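Side-chain contacts in twitching motility pilus retraction protein (Geobacter sulfurreducens PCA, PDB 5ZFQ), which probably hydrolyses ATP as the hexameric motor that retracts type IV pili, driving twitching motility: residues Thr165-Ile170 / Ile188-Pro193; Asp171-Glu176 / Leu249-Leu254; Gln221-Val226 / Leu241-Thr246. One frame throughout, in Å; residues are numbered along the deposited sequence.

Contact 1. Residues Thr165-Ile170 / Ile188-Pro193; sequences TLAAII and IEYLHP
H192 turns its imidazole onto the flank of helix 162-176, where it meets I170 and A167. The probable Walker A P-loop runs into the first turn of this helix, as expected for the RecA-like ATPase core of type II/IV secretion motors. The segment 188-193 has no regular secondary structure, yet it lends the helix two aromatic side chains. From CB of H192 the chain leaves with CG anti to the carbonyl carbon; this chi1 of -62° sends the ring to the helix, and a chi2 of -85° turns one face to I170. CG lies 4.1 Å from I170 CG2, and ND1 and CD2 are slightly nearer that methyl. At the outer end of the ring, NE2 is 3.7 Å from I170 CG2 and also touches I170 CB. The methyl thus sits over the ring centre, 12° off the normal, in a CH-pi contact, and the two side chains cross at about a right angle. CE1 has a different neighbour as well: A167 O lies at the ring edge, near its plane, 3.3 Å from H192 CE1. The loop backbone is held elsewhere, H192 N giving a hydrogen bond to Q201 OE1 and H192 O taking one from R115 NH1 of a neighbouring subunit. One turn earlier in the helix, the methyl of A167 rests against Y190 of the loop, with Y190 CD2 3.8 Å from A167 CB.

Contact 2. Residues Asp171-Glu176 / Leu249-Leu254; sequences DKINTE and LCLATL
I173 reaches from the last turns of helix 162-176 to L249 and L251 on strand 249-254, so a single helical side chain makes this buried, wholly apolar contact. Along the helix, D171 comes first and faces another way: its OD1 forms a salt bridge with K195, while its carbonyl oxygen serves the next turn. K172 extends its chain along the helix surface, and its NZ pairs with E176 OE2 in a salt bridge one turn on, meeting the syn side of the carboxylate 24° out of its plane. I173 then points at the sheet. Its CG1 stands anti to the carbonyl carbon (chi1 -69°), and the extended branch carries CD1 forward to meet both leucines. I173 CD1 packs on L249 CD2 at 3.9 Å, the two side chains slanting across each other. The contact with the second leucine is looser, I173 CD1 lying 4.5 Å from L251 CD1. N174, buried, is bonded through OD1 to the backbone N of K195 and C197. T175 folds back on its own helix, where T175 OG1 donates to D171 O at 2.8 Å. T175 N reaches the same oxygen from the opposite face of the carbonyl plane, so two donors grip it. E176 is the last residue of the helix. With I173 facing the sheet and its polar neighbours bonded among themselves or to the loop around K195, this is the helix-on-sheet packing of a P-loop NTPase fold, strand 249-254 lying beside strand 150-155, which leads into the same helix.

Contact 3. Residues Gln221-Val226 / Leu241-Thr246; sequences QDPDVV and LTLAET
An apolar helix-to-strand contact, L243 on V226, lies within the beta-alpha-beta unit of strand 225-230, helix 234-245 and strand 249-254. Both side chains are buried and meet at about a right angle through their branch methyls. L243 CD2 is 3.8 Å from V226 CG2. The other methyl of the leucine, CD1, lies across V226 CB and CG2, each 4.0 Å away, and lies alongside CG1 as well, so the valine is met by both prongs of the fork. V226 CG1 is anti to the backbone N (chi1 -177°), which sets CG2 beside that N and against both leucine methyls. P223, just before the strand, adds a fringe contact, its CG lying 4.5 Å from L243 CD2. Just past the helix end, T246 OG1 donates back to T242 O at 2.7 Å, while L243 O accepts from H248 ND1. Outside the contact, D222 and D224 each form a salt bridge with R55 of a neighbouring subunit, which puts the approach to the strand at the subunit interface. Strand, helix and parallel neighbouring strand joined in this way make a beta-alpha-beta crossover, the recurring unit of RecA-like ATPase sheets.

In the fold
Contacts 1 and 2 use successive parts of helix 162-176 and lie with centres 8 Å apart. I170 CG1 touches L251 CD1, and P193 O takes a probable hydrogen bond from N174 ND2, so the helix is packed between the loop and the sheet. Contact 3 is 12 Å from contact 2 between centres and 18 Å from contact 1. It joins contact 2 through the sheet, where strands 225-230 and 249-254 are parallel neighbours. Along the chain the segments of contacts 1 and 2 alternate, and both segments of contact 3 fall between those of contact 2. Contacts 1 and 3 also touch a neighbouring subunit, while contact 2 lies within the chain, consistent with a motor domain packed against its hexamer neighbours.

Contact 1. Residues Thr165-Ile170 / Ile188-Pro193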
ATOM      1  N   THR A 165     -33.987   0.585 -19.559  1.00 38.39           N
ATOM      2  CA  THR A 165     -34.098   1.990 -19.933  1.00 37.89           C
ATOM      3  C   THR A 165     -33.003   2.336 -20.933  1.00 36.02           C
ATOM      4  O   THR A 165     -33.269   2.933 -21.981  1.00 35.48           O
ATOM      5  CB  THR A 165     -34.021   2.909 -18.706  1.00 38.62           C
ATOM      6  OG1 THR A 165     -35.255   2.828 -17.981  1.00 40.01           O
ATOM      7  CG2 THR A 165     -33.796   4.343 -19.125  1.00 31.63           C
ATOM      8  N   LEU A 166     -31.779   1.923 -20.620  1.00 34.87           N
ATOM      9  CA  LEU A 166     -30.647   2.084 -21.525  1.00 33.72           C
ATOM     10  C   LEU A 166     -30.819   1.326 -22.840  1.00 33.48           C
ATOM     11  O   LEU A 166     -30.524   1.856 -23.914  1.00 33.37           O
ATOM     12  CB  LEU A 166     -29.374   1.630 -20.821  1.00 33.04           C
ATOM     13  CG  LEU A 166     -29.021   2.699 -19.797  1.00 32.13           C
ATOM     14  CD1 LEU A 166     -28.064   2.167 -18.747  1.00 31.87           C
ATOM     15  CD2 LEU A 166     -28.447   3.894 -20.547  1.00 31.02           C
ATOM     16  N   ALA A 167     -31.305   0.094 -22.754  1.00 33.75           N
ATOM     17  CA  ALA A 167     -31.610  -0.690 -23.935  1.00 34.17           C
ATOM     18  C   ALA A 167     -32.548   0.056 -24.875  1.00 34.91           C
ATOM     19  O   ALA A 167     -32.317   0.107 -26.084  1.00 35.64           O
ATOM     20  CB  ALA A 167     -32.218  -2.022 -23.533  1.00 34.90           C
ATOM     21  N   ALA A 168     -33.603   0.641 -24.324  1.00 35.18           N
ATOM     22  CA  ALA A 168     -34.613   1.303 -25.145  1.00 36.12           C
ATOM     23  C   ALA A 168     -34.040   2.553 -25.809  1.00 36.18           C
ATOM     24  O   ALA A 168     -34.340   2.865 -26.966  1.00 36.81           O
ATOM     25  CB  ALA A 168     -35.821   1.652 -24.305  1.00 32.76           C
ATOM     26  N   ILE A 169     -33.216   3.270 -25.055  1.00 35.65           N
ATOM     27  CA  ILE A 169     -32.542   4.457 -25.560  1.00 34.74           C
ATOM     28  C   ILE A 169     -31.614   4.103 -26.722  1.00 34.09           C
ATOM     29  O   ILE A 169     -31.642   4.753 -27.777  1.00 33.92           O
ATOM     30  CB  ILE A 169     -31.739   5.162 -24.443  1.00 33.47           C
ATOM     31  CG1 ILE A 169     -32.694   5.906 -23.503  1.00 33.64           C
ATOM     32  CG2 ILE A 169     -30.732   6.121 -25.046  1.00 32.58           C
ATOM     33  CD1 ILE A 169     -32.064   6.361 -22.202  1.00 33.02           C
ATOM     34  N   ILE A 170     -30.808   3.064 -26.532  1.00 33.45           N
ATOM     35  CA  ILE A 170     -29.854   2.674 -27.553  1.00 33.55           C
ATOM     36  C   ILE A 170     -30.569   2.151 -28.790  1.00 34.65           C
ATOM     37  O   ILE A 170     -30.164   2.468 -29.923  1.00 35.84           O
ATOM     38  CB  ILE A 170     -28.860   1.628 -27.012  1.00 33.50           C
ATOM     39  CG1 ILE A 170     -27.873   2.321 -26.059  1.00 33.24           C
ATOM     40  CG2 ILE A 170     -28.094   0.970 -28.142  1.00 33.33           C
ATOM     41  CD1 ILE A 170     -27.257   1.420 -25.039  1.00 33.10           C
ATOM     42  N   ILE A 188     -23.561  -7.836 -20.523  1.00 36.73           N
ATOM     43  CA  ILE A 188     -24.497  -7.382 -21.530  1.00 36.56           C
ATOM     44  C   ILE A 188     -25.838  -7.968 -21.152  1.00 38.05           C
ATOM     45  O   ILE A 188     -25.950  -9.177 -20.974  1.00 38.35           O
ATOM     46  CB  ILE A 188     -24.109  -7.815 -22.960  1.00 35.32           C
ATOM     47  CG1 ILE A 188     -22.864  -7.054 -23.418  1.00 34.57           C
ATOM     48  CG2 ILE A 188     -25.292  -7.599 -23.927  1.00 34.49           C
ATOM     49  CD1 ILE A 188     -22.243  -7.574 -24.687  1.00 29.50           C
ATOM     50  N   GLU A 189     -26.845  -7.103 -21.021  1.00 38.86           N
ATOM     51  CA  GLU A 189     -28.192  -7.528 -20.677  1.00 40.06           C
ATOM     52  C   GLU A 189     -29.054  -7.667 -21.948  1.00 40.80           C
ATOM     53  O   GLU A 189     -29.738  -8.667 -22.134  1.00 41.15           O
ATOM     54  CB  GLU A 189     -28.832  -6.539 -19.684  1.00 40.21           C
ATOM     55  CG  GLU A 189     -28.202  -6.479 -18.261  1.00 53.39           C
ATOM     56  CD  GLU A 189     -28.520  -7.688 -17.372  1.00 54.34           C
ATOM     57  OE1 GLU A 189     -29.510  -8.404 -17.658  1.00 55.51           O
ATOM     58  OE2 GLU A 189     -27.793  -7.914 -16.375  1.00 54.15           O
ATOM     59  N   TYR A 190     -29.008  -6.678 -22.833  1.00 41.46           N
ATOM     60  CA  TYR A 190     -29.812  -6.728 -24.050  1.00 42.79           C
ATOM     61  C   TYR A 190     -28.940  -6.586 -25.285  1.00 41.43           C
ATOM     62  O   TYR A 190     -28.063  -5.722 -25.330  1.00 41.01           O
ATOM     63  CB  TYR A 190     -30.906  -5.641 -24.005  1.00 45.24           C
ATOM     64  CG  TYR A 190     -31.888  -5.874 -22.860  1.00 47.72           C
ATOM     65  CD1 TYR A 190     -32.972  -6.746 -23.022  1.00 49.37           C
ATOM     66  CD2 TYR A 190     -31.714  -5.264 -21.607  1.00 48.03           C
ATOM     67  CE1 TYR A 190     -33.850  -7.001 -21.989  1.00 50.71           C
ATOM     68  CE2 TYR A 190     -32.612  -5.517 -20.559  1.00 49.32           C
ATOM     69  CZ  TYR A 190     -33.670  -6.387 -20.768  1.00 50.86           C
ATOM     70  OH  TYR A 190     -34.567  -6.674 -19.765  1.00 52.51           O
ATOM     71  N   LEU A 191     -29.156  -7.442 -26.281  1.00 41.05           N
ATOM     72  CA  LEU A 191     -28.327  -7.392 -27.490  1.00 40.42           C
ATOM     73  C   LEU A 191     -28.928  -6.490 -28.573  1.00 41.02           C
ATOM     74  O   LEU A 191     -30.145  -6.307 -28.648  1.00 42.58           O
ATOM     75  CB  LEU A 191     -28.096  -8.796 -28.045  1.00 40.20           C
ATOM     76  CG  LEU A 191     -27.263  -9.710 -27.142  1.00 39.82           C
ATOM     77  CD1 LEU A 191     -27.434 -11.181 -27.482  1.00 40.12           C
ATOM     78  CD2 LEU A 191     -25.806  -9.311 -27.195  1.00 39.32           C
ATOM     79  N   HIS A 192     -28.069  -5.907 -29.400  1.00 39.73           N
ATOM     80  CA  HIS A 192     -28.537  -5.026 -30.457  1.00 38.73           C
ATOM     81  C   HIS A 192     -28.003  -5.448 -31.822  1.00 37.89           C
ATOM     82  O   HIS A 192     -26.793  -5.498 -32.036  1.00 37.09           O
ATOM     83  CB  HIS A 192     -28.150  -3.567 -30.170  1.00 38.14           C
ATOM     84  CG  HIS A 192     -28.758  -3.009 -28.916  1.00 38.43           C
ATOM     85  ND1 HIS A 192     -30.026  -2.464 -28.879  1.00 39.17           N
ATOM     86  CD2 HIS A 192     -28.257  -2.874 -27.663  1.00 38.12           C
ATOM     87  CE1 HIS A 192     -30.292  -2.049 -27.652  1.00 39.11           C
ATOM     88  NE2 HIS A 192     -29.235  -2.282 -26.896  1.00 38.62           N
ATOM     89  N   PRO A 193     -28.917  -5.743 -32.752  1.00 38.22           N
ATOM     90  CA  PRO A 193     -28.554  -5.990 -34.151  1.00 38.61           C
ATOM     91  C   PRO A 193     -28.162  -4.667 -34.790  1.00 37.70           C
ATOM     92  O   PRO A 193     -28.537  -3.621 -34.258  1.00 37.08           O
ATOM     93  CB  PRO A 193     -29.852  -6.528 -34.749  1.00 39.98           C
ATOM     94  CG  PRO A 193     -30.917  -5.776 -33.986  1.00 32.82           C
ATOM     95  CD  PRO A 193     -30.379  -5.612 -32.574  1.00 38.45           C
TER

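Contact 2. Residues Asp171-Glu176 / Leu249-Leu254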
ATOM      1  N   ASP A 171     -31.639   1.386 -28.579  1.00 34.55           N
ATOM      2  CA  ASP A 171     -32.442   0.879 -29.680  1.00 35.02           C
ATOM      3  C   ASP A 171     -32.961   2.023 -30.541  1.00 35.50           C
ATOM      4  O   ASP A 171     -32.928   1.953 -31.775  1.00 36.26           O
ATOM      5  CB  ASP A 171     -33.617   0.056 -29.162  1.00 36.16           C
ATOM      6  CG  ASP A 171     -34.434  -0.565 -30.282  1.00 38.01           C
ATOM      7  OD1 ASP A 171     -33.857  -1.132 -31.242  1.00 37.86           O
ATOM      8  OD2 ASP A 171     -35.674  -0.479 -30.207  1.00 39.90           O
ATOM      9  N   LYS A 172     -33.444   3.076 -29.884  1.00 34.69           N
ATOM     10  CA  LYS A 172     -33.978   4.229 -30.584  1.00 34.19           C
ATOM     11  C   LYS A 172     -32.873   4.930 -31.380  1.00 32.97           C
ATOM     12  O   LYS A 172     -33.099   5.370 -32.517  1.00 33.24           O
ATOM     13  CB  LYS A 172     -34.625   5.200 -29.604  1.00 34.78           C
ATOM     14  CG  LYS A 172     -35.160   6.458 -30.283  1.00 36.02           C
ATOM     15  CD  LYS A 172     -35.641   7.503 -29.274  1.00 37.03           C
ATOM     16  CE  LYS A 172     -36.243   8.723 -29.971  1.00 38.75           C
ATOM     17  NZ  LYS A 172     -37.486   8.421 -30.775  1.00 40.67           N
ATOM     18  N   ILE A 173     -31.685   5.022 -30.780  1.00 31.27           N
ATOM     19  CA  ILE A 173     -30.550   5.653 -31.413  1.00 30.39           C
ATOM     20  C   ILE A 173     -30.121   4.868 -32.638  1.00 35.23           C
ATOM     21  O   ILE A 173     -29.916   5.430 -33.715  1.00 35.42           O
ATOM     22  CB  ILE A 173     -29.375   5.762 -30.439  1.00 35.21           C
ATOM     23  CG1 ILE A 173     -29.699   6.774 -29.343  1.00 29.58           C
ATOM     24  CG2 ILE A 173     -28.081   6.144 -31.163  1.00 29.41           C
ATOM     25  CD1 ILE A 173     -28.677   6.804 -28.232  1.00 28.99           C
ATOM     26  N   ASN A 174     -29.978   3.562 -32.444  1.00 34.95           N
ATOM     27  CA  ASN A 174     -29.630   2.614 -33.485  1.00 35.33           C
ATOM     28  C   ASN A 174     -30.607   2.633 -34.664  1.00 37.57           C
ATOM     29  O   ASN A 174     -30.229   2.328 -35.814  1.00 38.05           O
ATOM     30  CB  ASN A 174     -29.579   1.217 -32.857  1.00 34.53           C
ATOM     31  CG  ASN A 174     -29.114   0.133 -33.817  1.00 33.55           C
ATOM     32  OD1 ASN A 174     -28.469   0.396 -34.826  1.00 33.33           O
ATOM     33  ND2 ASN A 174     -29.458  -1.104 -33.494  1.00 33.29           N
ATOM     34  N   THR A 175     -31.865   2.967 -34.366  1.00 38.95           N
ATOM     35  CA  THR A 175     -32.920   3.039 -35.369  1.00 41.32           C
ATOM     36  C   THR A 175     -32.847   4.352 -36.161  1.00 42.95           C
ATOM     37  O   THR A 175     -33.072   4.379 -37.378  1.00 43.56           O
ATOM     38  CB  THR A 175     -34.341   2.914 -34.726  1.00 40.36           C
ATOM     39  OG1 THR A 175     -34.482   1.641 -34.073  1.00 40.75           O
ATOM     40  CG2 THR A 175     -35.435   3.042 -35.783  1.00 41.00           C
ATOM     41  N   GLU A 176     -32.518   5.439 -35.467  1.00 43.43           N
ATOM     42  CA  GLU A 176     -32.636   6.769 -36.056  1.00 44.34           C
ATOM     43  C   GLU A 176     -31.328   7.354 -36.589  1.00 44.43           C
ATOM     44  O   GLU A 176     -31.355   8.101 -37.559  1.00 45.64           O
ATOM     45  CB  GLU A 176     -33.242   7.734 -35.036  1.00 44.92           C
ATOM     46  CG  GLU A 176     -34.674   7.423 -34.651  1.00 47.74           C
ATOM     47  CD  GLU A 176     -35.223   8.378 -33.593  1.00 50.09           C
ATOM     48  OE1 GLU A 176     -34.529   9.362 -33.218  1.00 50.25           O
ATOM     49  OE2 GLU A 176     -36.358   8.135 -33.130  1.00 52.66           O
ATOM     50  N   LEU A 249     -21.915  11.258 -27.517  1.00 31.12           N
ATOM     51  CA  LEU A 249     -22.978  11.072 -26.562  1.00 31.15           C
ATOM     52  C   LEU A 249     -22.557   9.941 -25.618  1.00 30.96           C
ATOM     53  O   LEU A 249     -22.321   8.793 -26.054  1.00 30.95           O
ATOM     54  CB  LEU A 249     -24.304  10.767 -27.255  1.00 31.37           C
ATOM     55  CG  LEU A 249     -25.495  10.549 -26.303  1.00 32.36           C
ATOM     56  CD1 LEU A 249     -25.915  11.834 -25.586  1.00 32.81           C
ATOM     57  CD2 LEU A 249     -26.695   9.938 -27.025  1.00 32.50           C
ATOM     58  N   CYS A 250     -22.438  10.264 -24.334  1.00 30.45           N
ATOM     59  CA  CYS A 250     -22.046   9.268 -23.355  1.00 30.28           C
ATOM     60  C   CYS A 250     -23.225   8.851 -22.473  1.00 30.67           C
ATOM     61  O   CYS A 250     -23.813   9.679 -21.764  1.00 31.55           O
ATOM     62  CB  CYS A 250     -20.898   9.795 -22.491  1.00 30.54           C
ATOM     63  SG  CYS A 250     -20.274   8.560 -21.315  1.00 31.77           S
ATOM     64  N   LEU A 251     -23.578   7.570 -22.535  1.00 30.28           N
ATOM     65  CA  LEU A 251     -24.577   7.000 -21.632  1.00 31.18           C
ATOM     66  C   LEU A 251     -23.846   6.339 -20.489  1.00 32.74           C
ATOM     67  O   LEU A 251     -22.889   5.596 -20.717  1.00 32.66           O
ATOM     68  CB  LEU A 251     -25.475   5.978 -22.344  1.00 26.81           C
ATOM     69  CG  LEU A 251     -26.214   6.556 -23.545  1.00 27.85           C
ATOM     70  CD1 LEU A 251     -26.940   5.485 -24.335  1.00 25.95           C
ATOM     71  CD2 LEU A 251     -27.167   7.698 -23.116  1.00 28.09           C
ATOM     72  N   ALA A 252     -24.281   6.602 -19.263  1.00 34.57           N
ATOM     73  CA  ALA A 252     -23.599   6.032 -18.116  1.00 36.97           C
ATOM     74  C   ALA A 252     -24.516   5.876 -16.905  1.00 38.81           C
ATOM     75  O   ALA A 252     -25.610   6.435 -16.863  1.00 39.66           O
ATOM     76  CB  ALA A 252     -22.370   6.884 -17.748  1.00 37.77           C
ATOM     77  N   THR A 253     -24.032   5.083 -15.977  1.00 39.60           N
ATOM     78  CA  THR A 253     -24.726   4.630 -14.804  1.00 40.85           C
ATOM     79  C   THR A 253     -24.037   4.939 -13.475  1.00 43.36           C
ATOM     80  O   THR A 253     -22.858   4.995 -13.371  1.00 42.83           O
ATOM     81  CB  THR A 253     -24.919   3.099 -15.008  1.00 32.62           C
ATOM     82  OG1 THR A 253     -26.129   2.859 -15.688  1.00 32.40           O
ATOM     83  CG2 THR A 253     -24.923   2.290 -13.771  1.00 33.00           C
ATOM     84  N   LEU A 254     -24.836   5.123 -12.453  1.00 46.45           N
ATOM     85  CA  LEU A 254     -24.397   5.327 -11.092  1.00 50.05           C
ATOM     86  C   LEU A 254     -25.417   4.720 -10.160  1.00 52.52           C
ATOM     87  O   LEU A 254     -26.581   4.701 -10.468  1.00 51.20           O
ATOM     88  CB  LEU A 254     -24.335   6.807 -10.769  1.00 51.23           C
ATOM     89  CG  LEU A 254     -22.990   7.470 -10.734  1.00 52.10           C
ATOM     90  CD1 LEU A 254     -23.058   8.735  -9.932  1.00 52.34           C
ATOM     91  CD2 LEU A 254     -22.029   6.516 -10.087  1.00 53.33           C
TER

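Contact 3. Residues Gln221-Val226 / Leu241-Thr246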
ATOM      1  N   GLN A 221     -11.433   4.051 -31.116  1.00 33.95           N
ATOM      2  CA  GLN A 221     -12.353   3.141 -31.786  1.00 33.84           C
ATOM      3  C   GLN A 221     -13.453   3.882 -32.561  1.00 33.16           C
ATOM      4  O   GLN A 221     -14.449   3.297 -32.945  1.00 32.10           O
ATOM      5  CB  GLN A 221     -12.942   2.156 -30.758  1.00 33.86           C
ATOM      6  CG  GLN A 221     -11.864   1.246 -30.153  1.00 34.29           C
ATOM      7  CD  GLN A 221     -12.297   0.481 -28.910  1.00 34.53           C
ATOM      8  OE1 GLN A 221     -13.197   0.906 -28.161  1.00 34.49           O
ATOM      9  NE2 GLN A 221     -11.631  -0.646 -28.663  1.00 34.60           N
ATOM     10  N   ASP A 222     -13.236   5.171 -32.796  1.00 33.97           N
ATOM     11  CA  ASP A 222     -14.160   6.007 -33.564  1.00 34.70           C
ATOM     12  C   ASP A 222     -15.630   5.776 -33.161  1.00 34.51           C
ATOM     13  O   ASP A 222     -16.461   5.377 -33.985  1.00 34.27           O
ATOM     14  CB  ASP A 222     -13.966   5.766 -35.077  1.00 34.59           C
ATOM     15  CG  ASP A 222     -14.664   6.820 -35.941  1.00 35.10           C
ATOM     16  OD1 ASP A 222     -14.640   8.019 -35.594  1.00 36.13           O
ATOM     17  OD2 ASP A 222     -15.264   6.452 -36.964  1.00 34.95           O
ATOM     18  N   PRO A 223     -15.949   5.981 -31.880  1.00 35.42           N
ATOM     19  CA  PRO A 223     -17.360   5.816 -31.540  1.00 35.37           C
ATOM     20  C   PRO A 223     -18.074   7.160 -31.666  1.00 35.49           C
ATOM     21  O   PRO A 223     -17.409   8.196 -31.716  1.00 28.54           O
ATOM     22  CB  PRO A 223     -17.304   5.354 -30.090  1.00 35.66           C
ATOM     23  CG  PRO A 223     -16.112   6.148 -29.540  1.00 35.98           C
ATOM     24  CD  PRO A 223     -15.126   6.291 -30.694  1.00 35.80           C
ATOM     25  N   ASP A 224     -19.400   7.144 -31.718  1.00 28.01           N
ATOM     26  CA  ASP A 224     -20.148   8.383 -31.637  1.00 27.89           C
ATOM     27  C   ASP A 224     -20.937   8.373 -30.374  1.00 28.04           C
ATOM     28  O   ASP A 224     -21.126   9.404 -29.740  1.00 28.67           O
ATOM     29  CB  ASP A 224     -21.078   8.548 -32.829  1.00 27.74           C
ATOM     30  CG  ASP A 224     -20.331   8.593 -34.123  1.00 28.00           C
ATOM     31  OD1 ASP A 224     -19.608   9.591 -34.384  1.00 28.67           O
ATOM     32  OD2 ASP A 224     -20.463   7.618 -34.880  1.00 28.20           O
ATOM     33  N   VAL A 225     -21.413   7.185 -30.037  1.00 28.22           N
ATOM     34  CA  VAL A 225     -22.247   6.937 -28.866  1.00 28.76           C
ATOM     35  C   VAL A 225     -21.576   5.848 -28.048  1.00 29.59           C
ATOM     36  O   VAL A 225     -21.185   4.808 -28.607  1.00 30.29           O
ATOM     37  CB  VAL A 225     -23.664   6.510 -29.292  1.00 28.54           C
ATOM     38  CG1 VAL A 225     -24.527   6.115 -28.093  1.00 28.50           C
ATOM     39  CG2 VAL A 225     -24.298   7.629 -30.079  1.00 28.46           C
ATOM     40  N   VAL A 226     -21.412   6.087 -26.746  1.00 29.73           N
ATOM     41  CA  VAL A 226     -20.734   5.128 -25.854  1.00 28.61           C
ATOM     42  C   VAL A 226     -21.510   4.882 -24.578  1.00 37.26           C
ATOM     43  O   VAL A 226     -21.738   5.812 -23.805  1.00 37.63           O
ATOM     44  CB  VAL A 226     -19.322   5.607 -25.418  1.00 28.95           C
ATOM     45  CG1 VAL A 226     -18.646   4.530 -24.553  1.00 29.46           C
ATOM     46  CG2 VAL A 226     -18.481   6.015 -26.587  1.00 28.81           C
ATOM     47  N   LEU A 241     -16.594  11.961 -19.029  1.00 34.15           N
ATOM     48  CA  LEU A 241     -16.582  13.413 -19.180  1.00 34.39           C
ATOM     49  C   LEU A 241     -15.870  13.824 -20.465  1.00 34.29           C
ATOM     50  O   LEU A 241     -16.277  14.765 -21.152  1.00 31.21           O
ATOM     51  CB  LEU A 241     -15.921  14.070 -17.974  1.00 32.51           C
ATOM     52  CG  LEU A 241     -16.785  13.973 -16.719  1.00 33.82           C
ATOM     53  CD1 LEU A 241     -16.015  14.360 -15.454  1.00 33.84           C
ATOM     54  CD2 LEU A 241     -18.062  14.822 -16.893  1.00 33.48           C
ATOM     55  N   THR A 242     -14.815  13.083 -20.780  1.00 31.52           N
ATOM     56  CA  THR A 242     -14.003  13.355 -21.940  1.00 31.38           C
ATOM     57  C   THR A 242     -14.803  13.103 -23.212  1.00 34.78           C
ATOM     58  O   THR A 242     -14.827  13.940 -24.121  1.00 34.68           O
ATOM     59  CB  THR A 242     -12.735  12.500 -21.902  1.00 31.70           C
ATOM     60  OG1 THR A 242     -11.941  12.932 -20.792  1.00 36.09           O
ATOM     61  CG2 THR A 242     -11.928  12.593 -23.202  1.00 31.59           C
ATOM     62  N   LEU A 243     -15.477  11.961 -23.262  1.00 34.40           N
ATOM     63  CA  LEU A 243     -16.328  11.636 -24.392  1.00 34.02           C
ATOM     64  C   LEU A 243     -17.392  12.732 -24.570  1.00 33.95           C
ATOM     65  O   LEU A 243     -17.596  13.250 -25.681  1.00 33.51           O
ATOM     66  CB  LEU A 243     -16.956  10.248 -24.193  1.00 29.70           C
ATOM     67  CG  LEU A 243     -16.017   9.052 -24.435  1.00 29.84           C
ATOM     68  CD1 LEU A 243     -16.454   7.828 -23.685  1.00 29.97           C
ATOM     69  CD2 LEU A 243     -15.953   8.721 -25.899  1.00 29.51           C
ATOM     70  N   ALA A 244     -18.013  13.118 -23.457  1.00 29.88           N
ATOM     71  CA  ALA A 244     -19.114  14.071 -23.461  1.00 39.50           C
ATOM     72  C   ALA A 244     -18.667  15.476 -23.863  1.00 39.65           C
ATOM     73  O   ALA A 244     -19.408  16.185 -24.539  1.00 40.18           O
ATOM     74  CB  ALA A 244     -19.790  14.103 -22.084  1.00 30.06           C
ATOM     75  N   GLU A 245     -17.465  15.872 -23.439  1.00 39.47           N
ATOM     76  CA  GLU A 245     -16.882  17.174 -23.803  1.00 38.65           C
ATOM     77  C   GLU A 245     -16.517  17.309 -25.277  1.00 37.38           C
ATOM     78  O   GLU A 245     -16.435  18.423 -25.789  1.00 36.98           O
ATOM     79  CB  GLU A 245     -15.617  17.457 -22.991  1.00 39.62           C
ATOM     80  CG  GLU A 245     -15.782  18.340 -21.777  1.00 41.16           C
ATOM     81  CD  GLU A 245     -14.433  18.648 -21.126  1.00 43.71           C
ATOM     82  OE1 GLU A 245     -13.861  17.720 -20.500  1.00 45.14           O
ATOM     83  OE2 GLU A 245     -13.940  19.801 -21.248  1.00 45.50           O
ATOM     84  N   THR A 246     -16.280  16.179 -25.937  1.00 36.66           N
ATOM     85  CA  THR A 246     -15.718  16.189 -27.273  1.00 37.09           C
ATOM     86  C   THR A 246     -16.687  15.683 -28.339  1.00 36.93           C
ATOM     87  O   THR A 246     -16.284  15.063 -29.329  1.00 36.89           O
ATOM     88  CB  THR A 246     -14.422  15.362 -27.320  1.00 37.95           C
ATOM     89  OG1 THR A 246     -14.660  14.042 -26.810  1.00 38.22           O
ATOM     90  CG2 THR A 246     -13.336  16.050 -26.502  1.00 38.12           C
TER